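Local coordinates for DNA translocase coupling protein (Clostridium perfringens, PDB 6O1W) that probably binds ATP and DNA as an FtsK/SpoIIIE-family translocase coupling protein in plasmid conjugation, represented here by part of the longer membrane protein, at residues L19-A24 with S49-E54; D43-E48 with I85-G90. All blocks are in the same frame, centred on the assembly; numbering follows the deposited sequence.

Overall arrangement
Both contacts lie in the smaller alpha-beta part of the chain, apart from the ten-stranded sheet that carries the P-loop, and their centres are about 16 Å apart. They share one run of chain: strand 43-48 of contact 2 leads straight into residues 49-54 of contact 1. Contact 2 is buried, a pairing of the two inner strands of a four-stranded antiparallel sheet, with four backbone hydrogen bonds and a glucose at one face. Contact 1, whose centre is about 40 Å from the centre of the chain, is only partly buried and joins two loop segments without a hydrogen bond between them, by apolar and CH-pi contacts. Trp56 meets both Phe21 of contact 1 and Phe47 of contact 2.

Contact 1. Residues L19-A24 with S49-E54; sequences LNFVGA and SMIPIE
Ile51 and Phe21 carry this contact through a CH-pi interaction: Ile51 CD1 lies 3.8 Å from the centroid of the Phe21 ring and 18° off its normal, over one face and displaced toward the rim. The nearest ring atom, CD2, is 3.7 Å from that methyl. Phe21 holds its CG anti to the backbone N (chi1 -166°), a torsion that carries the ring across to Ile51, while Ile51 CG2 comes near the far end of the ring at CZ.

Van der Waals contact of side chains with backbone forms the second group. Ile51 CD1 is 3.5 Å from Phe21 O, and Ile51 CG1 is 3.6 Å from Gly23 N, so the CG1-CD1 branch lies along the backbone from Phe21 O, at the centre of an inverse gamma turn, to the Val22-Gly23 peptide. Gly23 and Met50, a selenomethionine, have the closest CA atoms across the segments, 4.6 Å apart; with no side chain on Gly23, its CA faces Met50 CB at 4.1 Å.

A separate apolar contact joins two side chains farther out, where the bend at chi3 (71°) turns the terminal methyl of Met50 to Ala24, CE to CB at 3.8 Å.

No hydrogen bond joins the two segments. Within residues 49-54, Ser49 OG accepts a weak bond from Ile51 N.

In the fold, residues 19-24 follow helix 7-18, which ends in a Schellman motif at Asn20, and precede strand 30-36; residues 49-54 link strand 43-48 to helix 53-58, with Pro52 at the N-cap. Trp56 of that helix meets the Phe21 ring edge-to-face, joining the loop to the helix beside the sheet.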
ATOM      1  N   LEU A  19     -34.636  -4.078 -21.573  1.00 32.26           N
ATOM      2  CA  LEU A  19     -34.624  -2.613 -21.447  1.00 31.25           C
ATOM      3  C   LEU A  19     -34.991  -1.898 -22.739  1.00 37.60           C
ATOM      4  O   LEU A  19     -35.120  -0.675 -22.741  1.00 37.46           O
ATOM      5  CB  LEU A  19     -33.220  -2.156 -21.001  1.00 30.41           C
ATOM      6  CG  LEU A  19     -32.709  -2.685 -19.659  1.00 33.67           C
ATOM      7  CD1 LEU A  19     -31.271  -2.252 -19.404  1.00 32.84           C
ATOM      8  CD2 LEU A  19     -33.642  -2.329 -18.535  1.00 31.66           C
ATOM      9  N   ASN A  20     -35.127  -2.643 -23.852  1.00 36.64           N
ATOM     10  CA  ASN A  20     -35.266  -2.092 -25.215  1.00 37.48           C
ATOM     11  C   ASN A  20     -34.141  -1.054 -25.421  1.00 39.71           C
ATOM     12  O   ASN A  20     -34.372   0.078 -25.851  1.00 39.32           O
ATOM     13  CB  ASN A  20     -36.673  -1.519 -25.526  1.00 45.72           C
ATOM     14  CG  ASN A  20     -36.862  -1.216 -27.005  1.00 75.95           C
ATOM     15  OD1 ASN A  20     -37.180  -0.086 -27.397  1.00 72.31           O
ATOM     16  ND2 ASN A  20     -36.631  -2.205 -27.862  1.00 65.33           N
ATOM     17  N   PHE A  21     -32.923  -1.435 -24.999  1.00 34.20           N
ATOM     18  CA  PHE A  21     -31.760  -0.577 -25.083  1.00 32.77           C
ATOM     19  C   PHE A  21     -31.129  -0.777 -26.463  1.00 38.46           C
ATOM     20  O   PHE A  21     -30.158  -1.512 -26.608  1.00 37.22           O
ATOM     21  CB  PHE A  21     -30.808  -0.893 -23.927  1.00 32.94           C
ATOM     22  CG  PHE A  21     -29.719   0.110 -23.682  1.00 32.34           C
ATOM     23  CD1 PHE A  21     -30.012   1.371 -23.171  1.00 34.27           C
ATOM     24  CD2 PHE A  21     -28.386  -0.228 -23.875  1.00 32.25           C
ATOM     25  CE1 PHE A  21     -28.989   2.283 -22.875  1.00 32.60           C
ATOM     26  CE2 PHE A  21     -27.374   0.702 -23.625  1.00 33.31           C
ATOM     27  CZ  PHE A  21     -27.686   1.944 -23.106  1.00 30.00           C
ATOM     28  N   VAL A  22     -31.720  -0.127 -27.480  1.00 37.44           N
ATOM     29  CA  VAL A  22     -31.320  -0.249 -28.906  1.00 38.65           C
ATOM     30  C   VAL A  22     -30.994   1.113 -29.534  1.00 43.08           C
ATOM     31  O   VAL A  22     -31.591   2.114 -29.137  1.00 41.38           O
ATOM     32  CB  VAL A  22     -32.388  -1.004 -29.763  1.00 42.70           C
ATOM     33  CG1 VAL A  22     -32.627  -2.429 -29.258  1.00 43.10           C
ATOM     34  CG2 VAL A  22     -33.706  -0.234 -29.843  1.00 41.87           C
ATOM     35  N   GLY A  23     -30.081   1.128 -30.511  1.00 41.59           N
ATOM     36  CA  GLY A  23     -29.708   2.339 -31.240  1.00 42.63           C
ATOM     37  C   GLY A  23     -30.681   2.626 -32.369  1.00 51.95           C
ATOM     38  O   GLY A  23     -31.675   1.904 -32.515  1.00 51.56           O
ATOM     39  N   ALA A  24     -30.389   3.648 -33.215  1.00 51.20           N
ATOM     40  CA  ALA A  24     -31.242   4.011 -34.372  1.00 52.19           C
ATOM     41  C   ALA A  24     -31.438   2.858 -35.364  1.00 56.31           C
ATOM     42  O   ALA A  24     -32.486   2.784 -36.016  1.00 57.04           O
ATOM     43  CB  ALA A  24     -30.672   5.224 -35.100  1.00 53.10           C
ATOM     44  N   SER A  49     -22.302   0.075 -30.449  1.00 37.87           N
ATOM     45  CA  SER A  49     -23.720   0.434 -30.666  1.00 38.12           C
ATOM     46  C   SER A  49     -23.865   1.873 -31.181  1.00 43.54           C
ATOM     47  O   SER A  49     -22.914   2.641 -31.144  1.00 43.46           O
ATOM     48  CB  SER A  49     -24.519   0.298 -29.361  1.00 38.56           C
ATOM     49  OG  SER A  49     -24.163   1.335 -28.471  1.00 46.52           O
HETATM   50  N   MSE A  50     -25.067   2.245 -31.567  1.00 44.06           N
HETATM   51  CA  MSE A  50     -25.380   3.592 -32.009  1.00 47.57           C
HETATM   52  C   MSE A  50     -25.991   4.419 -30.868  1.00 47.68           C
HETATM   53  O   MSE A  50     -26.474   5.523 -31.126  1.00 49.69           O
HETATM   54  CB  MSE A  50     -26.338   3.540 -33.209  1.00 52.68           C
HETATM   55  CG  MSE A  50     -25.659   3.145 -34.509  1.00 64.93           C
HETATM   56 SE   MSE A  50     -26.920   3.342 -35.978  1.00 79.80          SE
HETATM   57  CE  MSE A  50     -27.029   5.338 -36.063  1.00 76.33           C
ATOM     58  N   ILE A  51     -25.963   3.911 -29.613  1.00 38.16           N
ATOM     59  CA  ILE A  51     -26.541   4.623 -28.466  1.00 34.54           C
ATOM     60  C   ILE A  51     -25.521   5.638 -27.936  1.00 37.75           C
ATOM     61  O   ILE A  51     -24.396   5.250 -27.600  1.00 36.99           O
ATOM     62  CB  ILE A  51     -27.078   3.658 -27.371  1.00 36.38           C
ATOM     63  CG1 ILE A  51     -28.086   2.648 -27.966  1.00 36.21           C
ATOM     64  CG2 ILE A  51     -27.698   4.436 -26.210  1.00 35.59           C
ATOM     65  CD1 ILE A  51     -28.281   1.403 -27.171  1.00 40.05           C
ATOM     66  N   PRO A  52     -25.898   6.939 -27.848  1.00 33.75           N
ATOM     67  CA  PRO A  52     -24.934   7.944 -27.360  1.00 33.55           C
ATOM     68  C   PRO A  52     -24.455   7.693 -25.919  1.00 38.13           C
ATOM     69  O   PRO A  52     -25.187   7.115 -25.101  1.00 38.34           O
ATOM     70  CB  PRO A  52     -25.681   9.286 -27.523  1.00 35.41           C
ATOM     71  CG  PRO A  52     -27.122   8.945 -27.732  1.00 38.65           C
ATOM     72  CD  PRO A  52     -27.201   7.544 -28.225  1.00 34.77           C
ATOM     73  N   ILE A  53     -23.208   8.079 -25.631  1.00 33.49           N
ATOM     74  CA  ILE A  53     -22.557   7.915 -24.329  1.00 35.04           C
ATOM     75  C   ILE A  53     -23.401   8.489 -23.158  1.00 37.81           C
ATOM     76  O   ILE A  53     -23.441   7.884 -22.093  1.00 35.37           O
ATOM     77  CB  ILE A  53     -21.103   8.486 -24.352  1.00 38.91           C
ATOM     78  CG1 ILE A  53     -20.294   8.098 -23.106  1.00 40.43           C
ATOM     79  CG2 ILE A  53     -21.086  10.014 -24.551  1.00 38.42           C
ATOM     80  CD1 ILE A  53     -19.780   6.769 -23.059  1.00 49.16           C
ATOM     81  N   GLU A  54     -24.077   9.637 -23.380  1.00 36.01           N
ATOM     82  CA  GLU A  54     -24.921  10.304 -22.388  1.00 36.34           C
ATOM     83  C   GLU A  54     -26.148   9.449 -22.052  1.00 36.14           C
ATOM     84  O   GLU A  54     -26.561   9.431 -20.892  1.00 34.77           O
ATOM     85  CB  GLU A  54     -25.275  11.760 -22.771  1.00 38.05           C
ATOM     86  CG  GLU A  54     -25.369  12.045 -24.266  1.00 56.91           C
ATOM     87  CD  GLU A  54     -24.057  12.271 -24.994  1.00 74.80           C
ATOM     88  OE1 GLU A  54     -23.307  13.202 -24.619  1.00 71.76           O
ATOM     89  OE2 GLU A  54     -23.779  11.511 -25.948  1.00 62.64           O
TER

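Contact 2. Residues D43-E48 with I85-G90. With BGC (beta-D-glucopyranose), chain D.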
ATOM      1  N   ASP A  43     -12.870  -5.322 -14.535  1.00 34.06           N
ATOM      2  CA  ASP A  43     -13.120  -5.721 -15.918  1.00 34.71           C
ATOM      3  C   ASP A  43     -13.221  -4.530 -16.853  1.00 38.35           C
ATOM      4  O   ASP A  43     -13.660  -3.468 -16.450  1.00 39.66           O
ATOM      5  CB  ASP A  43     -14.442  -6.530 -16.010  1.00 36.95           C
ATOM      6  CG  ASP A  43     -14.535  -7.718 -15.056  1.00 53.20           C
ATOM      7  OD1 ASP A  43     -13.724  -8.653 -15.190  1.00 56.34           O
ATOM      8  OD2 ASP A  43     -15.418  -7.708 -14.179  1.00 59.20           O
ATOM      9  N   GLU A  44     -12.860  -4.727 -18.112  1.00 34.65           N
ATOM     10  CA  GLU A  44     -12.978  -3.746 -19.179  1.00 34.81           C
ATOM     11  C   GLU A  44     -13.926  -4.383 -20.202  1.00 39.19           C
ATOM     12  O   GLU A  44     -13.595  -5.416 -20.809  1.00 38.40           O
ATOM     13  CB  GLU A  44     -11.603  -3.424 -19.789  1.00 36.03           C
ATOM     14  CG  GLU A  44     -11.632  -2.296 -20.805  1.00 43.49           C
ATOM     15  CD  GLU A  44     -10.437  -2.280 -21.742  1.00 63.35           C
ATOM     16  OE1 GLU A  44     -10.365  -3.159 -22.633  1.00 57.14           O
ATOM     17  OE2 GLU A  44      -9.574  -1.385 -21.592  1.00 50.05           O
ATOM     18  N   ILE A  45     -15.154  -3.835 -20.290  1.00 34.64           N
ATOM     19  CA  ILE A  45     -16.172  -4.346 -21.192  1.00 34.29           C
ATOM     20  C   ILE A  45     -16.364  -3.345 -22.305  1.00 39.88           C
ATOM     21  O   ILE A  45     -16.684  -2.183 -22.048  1.00 39.69           O
ATOM     22  CB  ILE A  45     -17.503  -4.720 -20.499  1.00 36.58           C
ATOM     23  CG1 ILE A  45     -17.283  -5.346 -19.096  1.00 35.79           C
ATOM     24  CG2 ILE A  45     -18.312  -5.655 -21.396  1.00 36.22           C
ATOM     25  CD1 ILE A  45     -18.582  -5.303 -18.188  1.00 35.26           C
ATOM     26  N   THR A  46     -16.139  -3.794 -23.547  1.00 35.63           N
ATOM     27  CA  THR A  46     -16.243  -2.929 -24.709  1.00 35.69           C
ATOM     28  C   THR A  46     -17.457  -3.314 -25.505  1.00 39.08           C
ATOM     29  O   THR A  46     -17.608  -4.475 -25.884  1.00 38.97           O
ATOM     30  CB  THR A  46     -14.938  -2.999 -25.527  1.00 42.76           C
ATOM     31  OG1 THR A  46     -13.850  -2.748 -24.650  1.00 44.50           O
ATOM     32  CG2 THR A  46     -14.913  -2.016 -26.675  1.00 41.11           C
ATOM     33  N   PHE A  47     -18.312  -2.319 -25.791  1.00 35.28           N
ATOM     34  CA  PHE A  47     -19.532  -2.493 -26.571  1.00 32.93           C
ATOM     35  C   PHE A  47     -19.546  -1.602 -27.785  1.00 37.72           C
ATOM     36  O   PHE A  47     -19.097  -0.450 -27.738  1.00 36.79           O
ATOM     37  CB  PHE A  47     -20.785  -2.193 -25.719  1.00 33.33           C
ATOM     38  CG  PHE A  47     -21.114  -3.222 -24.659  1.00 33.59           C
ATOM     39  CD1 PHE A  47     -21.683  -4.451 -25.005  1.00 35.66           C
ATOM     40  CD2 PHE A  47     -20.925  -2.941 -23.317  1.00 34.18           C
ATOM     41  CE1 PHE A  47     -22.024  -5.383 -24.026  1.00 36.32           C
ATOM     42  CE2 PHE A  47     -21.275  -3.871 -22.334  1.00 36.48           C
ATOM     43  CZ  PHE A  47     -21.800  -5.092 -22.696  1.00 35.30           C
ATOM     44  N   GLU A  48     -20.142  -2.118 -28.856  1.00 35.61           N
ATOM     45  CA  GLU A  48     -20.374  -1.366 -30.060  1.00 35.77           C
ATOM     46  C   GLU A  48     -21.873  -1.185 -30.248  1.00 39.48           C
ATOM     47  O   GLU A  48     -22.628  -2.168 -30.229  1.00 37.91           O
ATOM     48  CB  GLU A  48     -19.754  -2.033 -31.278  1.00 37.07           C
ATOM     49  CG  GLU A  48     -19.726  -1.080 -32.460  1.00 44.83           C
ATOM     50  CD  GLU A  48     -19.367  -1.695 -33.795  1.00 69.91           C
ATOM     51  OE1 GLU A  48     -19.014  -2.897 -33.832  1.00 64.98           O
ATOM     52  OE2 GLU A  48     -19.442  -0.968 -34.812  1.00 65.98           O
ATOM     53  N   ILE A  85     -16.582   0.221 -20.581  1.00 30.15           N
ATOM     54  CA  ILE A  85     -17.060   0.243 -19.205  1.00 29.02           C
ATOM     55  C   ILE A  85     -15.987  -0.395 -18.334  1.00 33.51           C
ATOM     56  O   ILE A  85     -15.493  -1.481 -18.673  1.00 32.67           O
ATOM     57  CB  ILE A  85     -18.402  -0.533 -19.083  1.00 32.16           C
ATOM     58  CG1 ILE A  85     -19.475  -0.003 -20.068  1.00 33.27           C
ATOM     59  CG2 ILE A  85     -18.933  -0.554 -17.617  1.00 33.98           C
ATOM     60  CD1 ILE A  85     -20.700  -0.894 -20.203  1.00 38.90           C
ATOM     61  N   LYS A  86     -15.619   0.287 -17.225  1.00 28.25           N
ATOM     62  CA  LYS A  86     -14.730  -0.252 -16.216  1.00 28.38           C
ATOM     63  C   LYS A  86     -15.661  -0.669 -15.093  1.00 31.55           C
ATOM     64  O   LYS A  86     -16.487   0.129 -14.645  1.00 30.45           O
ATOM     65  CB  LYS A  86     -13.681   0.797 -15.765  1.00 31.40           C
ATOM     66  CG  LYS A  86     -12.678   1.253 -16.862  1.00 37.06           C
ATOM     67  CD  LYS A  86     -11.954   0.120 -17.659  1.00 38.04           C
ATOM     68  CE  LYS A  86     -11.203  -0.905 -16.824  1.00 41.62           C
ATOM     69  NZ  LYS A  86     -10.204  -0.279 -15.937  1.00 43.83           N
ATOM     70  N   SER A  87     -15.649  -1.946 -14.737  1.00 30.08           N
ATOM     71  CA  SER A  87     -16.583  -2.445 -13.715  1.00 30.83           C
ATOM     72  C   SER A  87     -16.014  -3.551 -12.857  1.00 36.73           C
ATOM     73  O   SER A  87     -14.968  -4.093 -13.182  1.00 37.93           O
ATOM     74  CB  SER A  87     -17.879  -2.941 -14.362  1.00 32.76           C
ATOM     75  OG  SER A  87     -17.629  -3.987 -15.285  1.00 41.46           O
HETATM   76  N   MSE A  88     -16.751  -3.928 -11.810  1.00 33.43           N
HETATM   77  CA  MSE A  88     -16.444  -5.036 -10.912  1.00 36.08           C
HETATM   78  C   MSE A  88     -17.722  -5.828 -10.743  1.00 40.58           C
HETATM   79  O   MSE A  88     -18.777  -5.230 -10.531  1.00 39.44           O
HETATM   80  CB  MSE A  88     -15.972  -4.519  -9.537  1.00 39.70           C
HETATM   81  CG  MSE A  88     -14.539  -4.004  -9.557  1.00 49.49           C
HETATM   82 SE   MSE A  88     -13.973  -3.274  -7.834  1.00 61.60          SE
HETATM   83  CE  MSE A  88     -14.078  -4.908  -6.742  1.00 58.08           C
ATOM     84  N   ALA A  89     -17.643  -7.163 -10.858  1.00 37.94           N
ATOM     85  CA  ALA A  89     -18.791  -8.066 -10.707  1.00 37.44           C
ATOM     86  C   ALA A  89     -19.350  -7.940  -9.289  1.00 42.92           C
ATOM     87  O   ALA A  89     -18.568  -7.746  -8.355  1.00 42.47           O
ATOM     88  CB  ALA A  89     -18.339  -9.504 -10.946  1.00 37.69           C
ATOM     89  N   GLY A  90     -20.678  -8.035  -9.137  1.00 40.30           N
ATOM     90  CA  GLY A  90     -21.332  -8.019  -7.828  1.00 41.72           C
ATOM     91  C   GLY A  90     -20.774  -9.091  -6.893  1.00 52.74           C
ATOM     92  O   GLY A  90     -20.864  -8.944  -5.672  1.00 54.93           O
TER
HETATM   93  C2  BGC D 502      -6.577  -1.341 -17.842  1.00 53.63           C
HETATM   94  C3  BGC D 502      -5.670  -2.481 -17.384  1.00 52.14           C
HETATM   95  C4  BGC D 502      -6.492  -3.656 -16.864  1.00 52.83           C
HETATM   96  C5  BGC D 502      -7.555  -4.055 -17.886  1.00 51.38           C
HETATM   97  C6  BGC D 502      -8.510  -5.113 -17.380  1.00 49.05           C
HETATM   98  C1  BGC D 502      -7.637  -1.850 -18.813  1.00 54.67           C
HETATM   99  O1  BGC D 502      -8.509  -0.809 -19.095  1.00 55.92           O
HETATM  100  O2  BGC D 502      -5.831  -0.316 -18.487  1.00 57.08           O
HETATM  101  O3  BGC D 502      -4.804  -2.017 -16.351  1.00 49.75           O
HETATM  102  O4  BGC D 502      -5.658  -4.770 -16.551  1.00 53.49           O
HETATM  103  O5  BGC D 502      -8.363  -2.916 -18.212  1.00 52.79           O
HETATM  104  O6  BGC D 502      -9.336  -4.612 -16.333  1.00 47.04           O
HETATM  105  O   HOH W   1     -15.066  -8.462 -11.548  1.00 39.45           O
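Strands 43-48 and 85-89 pair as the two inner strands of a four-stranded antiparallel sheet, their short axes approaching to 4.9 Å with their N-to-C directions 136° apart; strand 30-36 lies next to 43-48 and strand 69-76 next to 82-89. Asp43-Ser87 and Ile45-Ile85 are hydrogen-bonded pairs flanking the non-hydrogen-bonded pair Glu44-Lys86. Each hydrogen-bonded pair makes two bonds: Asp43 N reaches Ser87 O at 2.8 Å, nearly straight with an N-H...O angle of 175°, and Ile45 N reaches Ile85 O at 2.9 Å, with both partners returning a bond. CA-H...O contacts from Glu44 to Ile85 O and from Lys86 to Asp43 O lie between them.

Side chains divide by face. On the face of Asp43, Ile45, Ile85 and Ser87, Ile85 CD1 meets the edge of the Phe47 ring near its plane, 3.7 Å from CE2. Ile45 CD1 comes to 3.3 Å from Ser87 OG, a buried hydroxyl with no hydrogen-bond partner in the model.

On the face of Glu44 and Lys86 sits a bound beta-D-glucopyranose. With CG anti to the backbone N (chi1 -174°), the extended Glu44 chain brings OE2 to accept a hydrogen bond from sugar O1 at 2.8 Å. Lys86, bent at three successive torsions, folds its CE against the same O1 and also back over Glu44 CB. The sugar is further hydrogen-bonded to Asp37, Ile42 O, Lys318 and Asp319.

Past the last backbone pair, a water joins the two strands where Asp43 lies across from Ala89, donating to Asp43 OD2 at 2.8 Å and accepting from Ala89 N at 3.0 Å.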